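Phosphatidylinositol phosphate phosphatase (Schizosaccharomyces pombe, PDB 1I9Z) removes the 5-phosphate from soluble and lipid inositol phosphates through its catalytic domain, the part present here, in a protein that controls cellular phosphoinositide levels. Local coordinates at residues Ser20-Val25 and Glu314-Lys319. Residues are numbered along the deposited sequence; the frame is centred on the assembly and turned at random.
Sequences SEHKNV and EANIVK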
# COMPACT_ATOMS: atom_id res chain seq x y z
N SER A 20 -1.95 27.39 5.01
CA SER A 20 -2.20 25.99 4.68
C SER A 20 -3.63 25.73 4.27
O SER A 20 -4.57 26.33 4.82
CB SER A 20 -1.94 25.08 5.88
OG SER A 20 -0.74 25.38 6.51
N GLU A 21 -3.80 24.80 3.33
CA GLU A 21 -5.10 24.36 2.86
C GLU A 21 -5.04 22.83 3.01
O GLU A 21 -4.00 22.23 2.71
CB GLU A 21 -5.31 24.68 1.37
CG GLU A 21 -5.40 26.15 1.02
CD GLU A 21 -5.13 26.40 -0.47
OE1 GLU A 21 -3.96 26.59 -0.85
OE2 GLU A 21 -6.11 26.40 -1.25
N HIS A 22 -6.13 22.22 3.46
CA HIS A 22 -6.20 20.78 3.64
C HIS A 22 -7.28 20.24 2.72
O HIS A 22 -8.29 20.89 2.52
CB HIS A 22 -6.51 20.41 5.09
CG HIS A 22 -5.36 20.65 6.02
ND1 HIS A 22 -4.96 21.91 6.41
CD2 HIS A 22 -4.53 19.78 6.66
CE1 HIS A 22 -3.94 21.81 7.24
NE2 HIS A 22 -3.66 20.53 7.41
N LYS A 23 -7.01 19.06 2.14
CA LYS A 23 -7.92 18.37 1.22
C LYS A 23 -7.83 16.83 1.54
O LYS A 23 -6.81 16.37 2.03
CB LYS A 23 -7.46 18.66 -0.23
CG LYS A 23 -8.17 17.87 -1.33
CD LYS A 23 -7.83 18.33 -2.78
CE LYS A 23 -7.88 17.16 -3.81
NZ LYS A 23 -9.20 16.45 -3.98
N ASN A 24 -8.90 16.08 1.32
CA ASN A 24 -8.88 14.63 1.53
C ASN A 24 -8.79 14.02 0.12
O ASN A 24 -9.52 14.41 -0.78
CB ASN A 24 -10.17 14.13 2.20
CG ASN A 24 -9.95 13.73 3.68
OD1 ASN A 24 -8.90 14.02 4.31
ND2 ASN A 24 -10.96 13.07 4.24
N VAL A 25 -7.88 13.08 -0.07
CA VAL A 25 -7.74 12.40 -1.35
C VAL A 25 -8.16 10.93 -1.10
O VAL A 25 -7.71 10.35 -0.11
CB VAL A 25 -6.26 12.46 -1.81
CG1 VAL A 25 -6.03 11.53 -3.03
CG2 VAL A 25 -5.90 13.95 -2.18
N GLU A 314 -8.79 7.37 3.01
CA GLU A 314 -8.93 8.79 2.76
C GLU A 314 -7.62 9.29 3.27
O GLU A 314 -7.19 8.88 4.35
CB GLU A 314 -10.06 9.42 3.57
CG GLU A 314 -11.39 9.26 2.90
CD GLU A 314 -12.46 10.06 3.63
OE1 GLU A 314 -12.75 9.76 4.82
OE2 GLU A 314 -13.00 10.99 3.01
N ALA A 315 -6.96 10.18 2.53
CA ALA A 315 -5.67 10.68 2.94
C ALA A 315 -5.75 12.20 2.96
O ALA A 315 -6.06 12.82 1.93
CB ALA A 315 -4.58 10.23 1.94
N ASN A 316 -5.53 12.77 4.14
CA ASN A 316 -5.55 14.20 4.30
C ASN A 316 -4.25 14.74 3.77
O ASN A 316 -3.17 14.33 4.19
CB ASN A 316 -5.71 14.59 5.77
CG ASN A 316 -5.88 16.11 5.93
OD1 ASN A 316 -4.94 16.82 6.28
ND2 ASN A 316 -7.07 16.60 5.60
N ILE A 317 -4.39 15.68 2.85
CA ILE A 317 -3.30 16.35 2.13
C ILE A 317 -3.19 17.80 2.56
O ILE A 317 -4.20 18.43 2.84
CB ILE A 317 -3.61 16.27 0.55
CG1 ILE A 317 -2.79 15.13 -0.03
CG2 ILE A 317 -3.34 17.61 -0.23
CD1 ILE A 317 -2.79 13.95 0.79
N VAL A 318 -1.98 18.33 2.61
CA VAL A 318 -1.80 19.74 2.96
C VAL A 318 -1.03 20.47 1.89
O VAL A 318 -0.02 19.98 1.41
CB VAL A 318 -1.03 19.90 4.28
CG1 VAL A 318 -0.99 21.39 4.71
CG2 VAL A 318 -1.70 19.04 5.35
N LYS A 319 -1.50 21.66 1.53
CA LYS A 319 -0.78 22.47 0.57
C LYS A 319 -0.38 23.74 1.35
O LYS A 319 -1.25 24.50 1.81
CB LYS A 319 -1.68 22.81 -0.61
CG LYS A 319 -0.99 23.74 -1.59
CD LYS A 319 -1.96 24.11 -2.71
CE LYS A 319 -1.37 25.09 -3.74
NZ LYS A 319 -2.34 25.23 -4.88
O HOH W 1 -1.77 26.85 0.72
O HOH W 2 -11.29 11.14 6.56
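The carbonyl O of Lys-319 is gripped twice: Glu-21 N donates to it at 3.0 Å, and a water donates at 2.6 Å and also to Glu-21 OE1. Water thus ties the Glu-21 carboxylate to the neighbouring backbone, alongside the extended Lys-319 chain, although Glu-21 OE1 remains 4.6 Å from Lys-319 NZ, too far for a salt bridge. The strands run antiparallel, with hydrogen-bonded pairs at Glu-21/Lys-319, Lys-23/Ile-317 and Val-25/Ala-315; Ile-317 N meets Lys-23 O almost straight, at 2.6 Å. On the face carrying His-22 and Asn-24, Val-318 sets CG1 over the imidazole in a CH-pi contact, 4.1 Å from the centroid, while Val-318 CG2 presses close on the CD2-NE2 side, 3.2 Å from both His-22 atoms. Asn-316 has CG anti to its backbone N (chi1 -174°), which carries the amide between His-22 and Asn-24: OD1 lies at the ring edge, 3.0 Å from His-22 CD2, and ND2 gives a weak bond to Asn-24 OD1. Replacing Asn-316 with an alanine would probably leave that oxygen without this donor and the imidazole edge without its oxygen neighbour. Asn-24 ND2 bonds weakly to Glu-314 OE2 at 3.2 Å, and a water links ND2 to Glu-314 OE1. On the opposite face of the sheet, Val-25 and Ile-317 pack together and against Tyr-155, in the other sheet of this DNase I-like sandwich. Backbone bonds therefore join these two adjacent strands, while polar side chains and water supplement them on the more exposed parts.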